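Local atomic coordinates of putative hexose oxidase (Nonomuraea sp. ATCC 39727, PDB entry 5AWV), a protein that binds teicoplanin and a doubly covalently attached FAD, and probably uses this flavin to oxidise a hexose of such glycopeptide antibiotics. Residues 381-384 with 385-389; 388-391 with 392-395; 440-443 with 444-448. One frame throughout, in Å; residues are numbered along the deposited sequence.

Interaction 1 (381-384 with 385-389); sequences QAVY and ENMTH. With MAN (alpha-D-mannopyranose), chain B.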
loop_
_atom_site.group_PDB
_atom_site.type_symbol
_atom_site.label_atom_id
_atom_site.label_comp_id
_atom_site.label_asym_id
_atom_site.label_seq_id
_atom_site.Cartn_x
_atom_site.Cartn_y
_atom_site.Cartn_z
ATOM N N GLN A 381 19.359 3.833 23.385
ATOM C CA GLN A 381 20.802 4.069 23.291
ATOM C C GLN A 381 21.307 3.754 21.879
ATOM O O GLN A 381 22.046 4.522 21.280
ATOM C CB GLN A 381 21.536 3.231 24.354
ATOM C CG GLN A 381 23.024 3.609 24.560
ATOM C CD GLN A 381 23.815 2.670 25.513
ATOM O OE1 GLN A 381 23.624 1.432 25.515
ATOM N NE2 GLN A 381 24.744 3.260 26.327
ATOM N N ALA A 382 20.906 2.577 21.360
ATOM C CA ALA A 382 21.310 2.138 20.025
ATOM C C ALA A 382 20.799 3.050 18.932
ATOM O O ALA A 382 21.557 3.376 18.012
ATOM C CB ALA A 382 20.875 0.714 19.780
ATOM N N VAL A 383 19.549 3.533 19.062
ATOM C CA VAL A 383 19.079 4.496 18.092
ATOM C C VAL A 383 19.959 5.801 18.098
ATOM O O VAL A 383 20.356 6.334 17.045
ATOM C CB VAL A 383 17.600 4.846 18.346
ATOM C CG1 VAL A 383 17.167 5.972 17.508
ATOM C CG2 VAL A 383 16.690 3.620 18.124
ATOM N N TYR A 384 20.157 6.357 19.307
ATOM C CA TYR A 384 20.969 7.612 19.430
ATOM C C TYR A 384 22.311 7.415 18.809
ATOM O O TYR A 384 22.729 8.268 18.061
ATOM C CB TYR A 384 21.123 8.035 20.867
ATOM C CG TYR A 384 21.768 9.380 20.985
ATOM C CD1 TYR A 384 21.078 10.493 20.621
ATOM C CD2 TYR A 384 23.086 9.539 21.465
ATOM C CE1 TYR A 384 21.598 11.750 20.704
ATOM C CE2 TYR A 384 23.637 10.815 21.555
ATOM C CZ TYR A 384 22.889 11.894 21.158
ATOM O OH TYR A 384 23.327 13.166 21.180
ATOM N N GLU A 385 22.979 6.323 19.144
ATOM C CA GLU A 385 24.308 6.049 18.673
ATOM C C GLU A 385 24.390 6.009 17.161
ATOM O O GLU A 385 25.238 6.665 16.571
ATOM C CB GLU A 385 24.866 4.758 19.308
ATOM C CG GLU A 385 26.044 4.025 18.614
ATOM C CD GLU A 385 27.216 4.896 18.207
ATOM O OE1 GLU A 385 27.983 4.518 17.256
ATOM O OE2 GLU A 385 27.384 5.978 18.854
ATOM N N ASN A 386 23.508 5.232 16.489
ATOM C CA ASN A 386 23.560 5.195 15.052
ATOM C C ASN A 386 23.097 6.485 14.382
ATOM O O ASN A 386 23.632 6.938 13.318
ATOM C CB ASN A 386 22.809 3.884 14.596
ATOM C CG ASN A 386 23.521 2.647 14.989
ATOM O OD1 ASN A 386 24.415 2.216 14.290
ATOM N ND2 ASN A 386 23.180 2.051 16.086
ATOM N N MET A 387 22.118 7.177 14.973
ATOM C CA MET A 387 21.641 8.412 14.368
ATOM C C MET A 387 22.662 9.589 14.466
ATOM O O MET A 387 22.510 10.574 13.760
ATOM C CB MET A 387 20.312 8.871 15.018
ATOM C CG MET A 387 19.048 8.103 14.585
ATOM S SD MET A 387 18.826 7.973 12.813
ATOM C CE MET A 387 18.714 9.701 12.383
ATOM N N THR A 388 23.579 9.514 15.425
ATOM C CA THR A 388 24.612 10.522 15.581
ATOM C C THR A 388 25.903 10.171 14.882
ATOM O O THR A 388 26.826 10.975 14.932
ATOM C CB THR A 388 24.860 10.837 17.083
ATOM O OG1 THR A 388 25.102 9.660 17.841
ATOM C CG2 THR A 388 23.710 11.505 17.617
ATOM N N HIS A 389 25.963 9.016 14.211
ATOM C CA HIS A 389 27.118 8.518 13.459
ATOM C C HIS A 389 26.726 8.058 12.068
ATOM O O HIS A 389 26.676 6.878 11.727
ATOM C CB HIS A 389 27.847 7.505 14.305
ATOM C CG HIS A 389 28.390 8.180 15.540
ATOM N ND1 HIS A 389 27.827 8.027 16.795
ATOM C CD2 HIS A 389 29.333 9.160 15.663
ATOM C CE1 HIS A 389 28.458 8.824 17.653
ATOM N NE2 HIS A 389 29.386 9.510 16.994
HETATM C C1 MAN B . 29.251 5.090 26.680
HETATM C C2 MAN B . 27.772 5.482 26.564
HETATM C C3 MAN B . 27.290 5.296 25.133
HETATM C C4 MAN B . 28.218 6.086 24.172
HETATM C C5 MAN B . 29.706 5.612 24.255
HETATM C C6 MAN B . 30.613 6.358 23.222
HETATM O O2 MAN B . 27.629 6.810 26.895
HETATM O O3 MAN B . 25.864 5.756 25.011
HETATM O O4 MAN B . 27.713 5.809 22.938
HETATM O O5 MAN B . 30.159 5.734 25.640
HETATM O O6 MAN B . 30.984 7.677 23.737
#

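Interaction 2 (388-391 with 392-395); sequences THMD and GIDY. With T55 (8-methylnonanoic acid), chain Z.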
loop_
_atom_site.group_PDB
_atom_site.type_symbol
_atom_site.label_atom_id
_atom_site.label_comp_id
_atom_site.label_asym_id
_atom_site.label_seq_id
_atom_site.Cartn_x
_atom_site.Cartn_y
_atom_site.Cartn_z
ATOM N N THR A 388 23.579 9.514 15.425
ATOM C CA THR A 388 24.612 10.522 15.581
ATOM C C THR A 388 25.903 10.171 14.882
ATOM O O THR A 388 26.826 10.975 14.932
ATOM C CB THR A 388 24.860 10.837 17.083
ATOM O OG1 THR A 388 25.102 9.660 17.841
ATOM C CG2 THR A 388 23.710 11.505 17.617
ATOM N N HIS A 389 25.963 9.016 14.211
ATOM C CA HIS A 389 27.118 8.518 13.459
ATOM C C HIS A 389 26.726 8.058 12.068
ATOM O O HIS A 389 26.676 6.878 11.727
ATOM C CB HIS A 389 27.847 7.505 14.305
ATOM C CG HIS A 389 28.390 8.180 15.540
ATOM N ND1 HIS A 389 27.827 8.027 16.795
ATOM C CD2 HIS A 389 29.333 9.160 15.663
ATOM C CE1 HIS A 389 28.458 8.824 17.653
ATOM N NE2 HIS A 389 29.386 9.510 16.994
ATOM N N MET A 390 26.391 9.063 11.284
ATOM C CA MET A 390 25.872 8.851 9.931
ATOM C C MET A 390 26.631 9.686 8.911
ATOM O O MET A 390 26.055 10.361 8.054
ATOM C CB MET A 390 24.329 9.065 9.926
ATOM C CG MET A 390 23.769 10.427 10.197
ATOM S SD MET A 390 21.980 10.225 10.647
ATOM C CE MET A 390 21.335 10.146 9.032
ATOM N N ASP A 391 27.958 9.665 9.021
ATOM C CA ASP A 391 28.782 10.348 8.042
ATOM C C ASP A 391 28.679 9.597 6.717
ATOM O O ASP A 391 28.789 8.384 6.672
ATOM C CB ASP A 391 30.243 10.415 8.509
ATOM C CG ASP A 391 30.457 11.461 9.640
ATOM O OD1 ASP A 391 29.645 12.422 9.745
ATOM O OD2 ASP A 391 31.440 11.328 10.420
ATOM N N GLY A 392 28.420 10.349 5.676
ATOM C CA GLY A 392 28.263 9.810 4.330
ATOM C C GLY A 392 26.840 9.362 4.015
ATOM O O GLY A 392 26.558 8.982 2.896
ATOM N N ILE A 393 25.936 9.461 4.978
ATOM C CA ILE A 393 24.563 8.998 4.788
ATOM C C ILE A 393 23.744 10.148 4.344
ATOM O O ILE A 393 23.642 11.142 5.076
ATOM C CB ILE A 393 23.978 8.417 6.085
ATOM C CG1 ILE A 393 24.922 7.373 6.631
ATOM C CG2 ILE A 393 22.527 7.945 5.831
ATOM C CD1 ILE A 393 25.214 6.260 5.604
ATOM N N ASP A 394 23.193 10.068 3.129
ATOM C CA ASP A 394 22.345 11.101 2.597
ATOM C C ASP A 394 21.076 11.359 3.406
ATOM O O ASP A 394 20.743 12.512 3.715
ATOM C CB ASP A 394 21.931 10.800 1.142
ATOM C CG ASP A 394 23.112 10.838 0.138
ATOM O OD1 ASP A 394 24.199 11.285 0.518
ATOM O OD2 ASP A 394 22.932 10.381 -1.014
ATOM N N TYR A 395 20.313 10.294 3.684
ATOM C CA TYR A 395 19.145 10.382 4.596
ATOM C C TYR A 395 19.076 9.130 5.367
ATOM O O TYR A 395 19.288 8.062 4.808
ATOM C CB TYR A 395 17.821 10.545 3.848
ATOM C CG TYR A 395 16.605 10.583 4.778
ATOM C CD1 TYR A 395 16.375 11.686 5.600
ATOM C CD2 TYR A 395 15.654 9.545 4.793
ATOM C CE1 TYR A 395 15.294 11.748 6.471
ATOM C CE2 TYR A 395 14.537 9.599 5.624
ATOM C CZ TYR A 395 14.367 10.662 6.478
ATOM O OH TYR A 395 13.278 10.731 7.287
HETATM C CAD T55 Z . 18.734 10.612 0.451
HETATM C CAE T55 Z . 17.821 11.056 -0.663
HETATM C CAG T55 Z . 16.384 11.183 -0.159
HETATM C CAH T55 Z . 15.831 9.800 0.201
HETATM C CAI T55 Z . 14.485 9.911 0.906
HETATM C CAJ T55 Z . 13.932 8.522 1.239
HETATM C CAK T55 Z . 12.447 8.655 1.484
HETATM C CAL T55 Z . 11.753 7.290 1.614
HETATM C CAF T55 Z . 18.325 12.387 -1.177
HETATM C C T55 Z . 10.286 7.538 1.995
HETATM O O T55 Z . 9.802 8.688 2.100
HETATM O O HOH W 1 24.500 12.375 7.125
#

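Interaction 3 (440-443 with 444-448); sequences KHLT and WVRKL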
loop_
_atom_site.group_PDB
_atom_site.type_symbol
_atom_site.label_atom_id
_atom_site.label_comp_id
_atom_site.label_asym_id
_atom_site.label_seq_id
_atom_site.Cartn_x
_atom_site.Cartn_y
_atom_site.Cartn_z
ATOM N N LYS A 440 27.224 1.590 1.356
ATOM C CA LYS A 440 27.486 2.338 2.605
ATOM C C LYS A 440 26.138 2.637 3.386
ATOM O O LYS A 440 26.088 2.559 4.631
ATOM C CB LYS A 440 28.184 3.633 2.247
ATOM C CG LYS A 440 28.670 4.424 3.412
ATOM C CD LYS A 440 29.267 5.742 2.908
ATOM C CE LYS A 440 29.707 6.640 4.067
ATOM N NZ LYS A 440 30.838 6.120 4.897
ATOM N N HIS A 441 25.089 2.950 2.641
ATOM C CA HIS A 441 23.759 3.169 3.244
ATOM C C HIS A 441 23.115 1.869 3.750
ATOM O O HIS A 441 22.578 1.848 4.835
ATOM C CB HIS A 441 22.838 3.829 2.305
ATOM C CG HIS A 441 23.217 5.218 1.953
ATOM N ND1 HIS A 441 24.348 5.514 1.215
ATOM C CD2 HIS A 441 22.627 6.402 2.239
ATOM C CE1 HIS A 441 24.436 6.822 1.063
ATOM N NE2 HIS A 441 23.411 7.383 1.672
ATOM N N LEU A 442 23.188 0.784 2.981
ATOM C CA LEU A 442 22.748 -0.501 3.454
ATOM C C LEU A 442 23.457 -0.859 4.726
ATOM O O LEU A 442 22.853 -1.359 5.657
ATOM C CB LEU A 442 22.951 -1.596 2.411
ATOM C CG LEU A 442 22.092 -1.467 1.115
ATOM C CD1 LEU A 442 22.251 -2.683 0.216
ATOM C CD2 LEU A 442 20.608 -1.262 1.371
ATOM N N THR A 443 24.761 -0.645 4.764
ATOM C CA THR A 443 25.526 -0.955 5.952
ATOM C C THR A 443 25.020 -0.242 7.203
ATOM O O THR A 443 24.892 -0.851 8.259
ATOM C CB THR A 443 27.044 -0.663 5.715
ATOM O OG1 THR A 443 27.533 -1.597 4.727
ATOM C CG2 THR A 443 27.818 -0.843 6.991
ATOM N N TRP A 444 24.774 1.039 7.042
ATOM C CA TRP A 444 24.341 1.914 8.120
ATOM C C TRP A 444 22.961 1.476 8.665
ATOM O O TRP A 444 22.763 1.302 9.832
ATOM C CB TRP A 444 24.328 3.340 7.590
ATOM C CG TRP A 444 23.883 4.264 8.675
ATOM C CD1 TRP A 444 24.642 4.739 9.687
ATOM C CD2 TRP A 444 22.521 4.710 8.937
ATOM N NE1 TRP A 444 23.872 5.504 10.563
ATOM C CE2 TRP A 444 22.572 5.530 10.114
ATOM C CE3 TRP A 444 21.297 4.563 8.258
ATOM C CZ2 TRP A 444 21.413 6.120 10.695
ATOM C CZ3 TRP A 444 20.138 5.200 8.799
ATOM C CH2 TRP A 444 20.214 5.960 10.017
ATOM N N VAL A 445 21.987 1.284 7.781
ATOM C CA VAL A 445 20.621 0.936 8.269
ATOM C C VAL A 445 20.594 -0.460 8.893
ATOM O O VAL A 445 19.908 -0.686 9.921
ATOM C CB VAL A 445 19.602 1.144 7.112
ATOM C CG1 VAL A 445 19.610 -0.025 6.129
ATOM C CG2 VAL A 445 18.231 1.379 7.659
ATOM N N ARG A 446 21.382 -1.399 8.326
ATOM C CA ARG A 446 21.485 -2.716 8.852
ATOM C C ARG A 446 22.167 -2.732 10.209
ATOM O O ARG A 446 21.764 -3.490 11.089
ATOM C CB ARG A 446 22.158 -3.718 7.903
ATOM C CG ARG A 446 21.344 -3.978 6.669
ATOM C CD ARG A 446 22.163 -4.624 5.576
ATOM N NE ARG A 446 21.263 -5.137 4.546
ATOM C CZ ARG A 446 21.621 -5.441 3.308
ATOM N NH1 ARG A 446 22.885 -5.322 2.907
ATOM N NH2 ARG A 446 20.708 -5.899 2.473
ATOM N N LYS A 447 23.136 -1.845 10.417
ATOM C CA LYS A 447 23.779 -1.790 11.749
ATOM C C LYS A 447 22.753 -1.221 12.744
ATOM O O LYS A 447 22.650 -1.727 13.819
ATOM C CB LYS A 447 25.106 -0.958 11.735
ATOM C CG LYS A 447 25.820 -0.907 13.061
ATOM C CD LYS A 447 27.058 0.015 13.021
ATOM C CE LYS A 447 27.693 0.023 14.427
ATOM N NZ LYS A 447 26.977 1.017 15.295
ATOM N N LEU A 448 22.083 -0.132 12.384
ATOM C CA LEU A 448 21.035 0.479 13.208
ATOM C C LEU A 448 20.012 -0.573 13.686
ATOM O O LEU A 448 19.734 -0.727 14.901
ATOM C CB LEU A 448 20.369 1.581 12.431
ATOM C CG LEU A 448 19.008 2.102 12.940
ATOM C CD1 LEU A 448 19.161 2.712 14.305
ATOM C CD2 LEU A 448 18.497 3.146 11.960
#

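Interaction 1 (381-384 with 385-389)
T388 folds back on Y384 where helix 377-387 runs out, and its two branches do different work. OG1 donates to Y384 O at 2.8 Å, while T388 N reaches the same oxygen at 3.0 Å from the opposite face of the carbonyl plane. With chi1 at 52°, OG1 sits between the backbone N and the carbonyl carbon, and CG2 comes over one face of the Y384 ring. This CH-pi contact puts CG2 3.8 Å from the ring centroid and 18° off its normal.

The tight side faces helix 438-452. There V383 CG1 lies alongside M387 CG, 4.1 Å away, and N386 ND2 donates to A382 O at 2.8 Å, with the acceptor in its own amide plane. That amide is gripped further by helix 438-452, through D451 at ND2 and a second bond at OD1, which fixes its rotation. The looser side is that of H389, which is exposed and held through ND1 to E385 O at 2.9 Å. Separately, Q381 NE2 makes a weak bond to mannose O3.

A382 O and Y384 O thus each receive a backbone and a side-chain donor, so polar side chains reinforce the helix near its C-terminal end.

Interaction 2 (388-391 with 392-395)
M390 and I393 are the outer residues of a type II beta turn, its third position taken by G392 at phi 87°. The positive phi turns the backbone so that D391 O lies close to where a side chain would start, which accounts for the glycine. The turn is closed by I393 N donating to M390 O at 3.2 Å; the donor stands above the carbonyl plane, 55° out of it, rather than on a lone pair. A water gives a hydrogen to M390 O at 2.7 Å and also lies near I393 O, at a doubtfully short 2.5 Å. M390 O therefore accepts from both a backbone N-H and a water.

The side chains of M390 and I393 cross at about a right angle. M390 CB lies 3.8 Å from I393 CG1, and farther out the methyl CE approaches I393 CG2 at 4.1 Å. M390 starts out over its own backbone, CG flanked by N and C (chi1 66°), and the bend about CG-SD brings CE round to I393. Both side chains also pack on W444 of helix 438-452, whereas D391 and G392 at the corner are exposed.

Beyond the turn the chain enters strand 395-402 and lines the pocket of the 8-methylnonanoic acid group. Y395 is tied at its hydroxyl to W399, and D394 OD2 to the backbone N of A433. The nearest approaches to the branched end of the acyl chain are from carbon: its methyl CAD lies 3.3 Å from D394 CB and 3.5 Å from Y395 CB.

Interaction 3 (440-443 with 444-448)
L442 and R446 run side by side on helix 438-452, one turn apart and pointing the same way. R446 NH1 lies 3.8 Å from L442 CB and equally far from L442 CD1, so the leucine comes over one face of the guanidinium, displaced toward its rim. The arginine chain is extended from CG to NE, which carries the charged end past the leucine to a salt bridge between NH2 and D477.

Four consecutive backbone donors are satisfied by the carbonyls four residues earlier. W444 N meets K440 O at 3.1 Å, and V445 N meets H441 O at 3.1 Å, the straightest of the set with an N-H...O angle of 172°. R446 N to L442 O and K447 N to T443 O both measure 3.0 Å, confirming regular alpha-helical hydrogen bonding through the whole segment.

The polar groups of T443, H441, W444 and K447 find their partners outside the segment. T443, with OG1 beside its own backbone N at chi1 -67°, bonds back to A439 O. H441 is held at both ring nitrogens: ND1 by the carbonyl of N437, NE2 by the backbone N of D394, a pairing consistent with a neutral ring protonated at ND1. W444 NE1 serves N386 O, with a weak second bond to H389 O. K447 NZ is shared between a salt bridge to D451 and a hydrogen bond to N386 OD1.

V445 and L448 face inward onto strands 363-371 and 424-432. This is a helix packed across an antiparallel sheet, consistent with the substrate-binding domain of berberine bridge enzyme-like flavoproteins, where helices cover one side of such a sheet.

Overall arrangement
From the N-terminal side, interaction 1 spans the last turns of helix 377-387. Interaction 2 follows directly, sharing T388 and H389, and reverses the chain in the short connection to strand 395-402. Interaction 3 comes later, on helix 438-452 after strand 424-432. All three are local, so none nests within or crosses another; their centres lie 10 to 12 Å apart. Interaction 3 joins the other two: helix 438-452 bonds to interaction 1 through N386, and to interaction 2 through D394, while K440 CE packs on the turn at G392. The two helices and the intervening loop are thereby tied to the seven-stranded antiparallel sheet, beside the acyl-chain pocket.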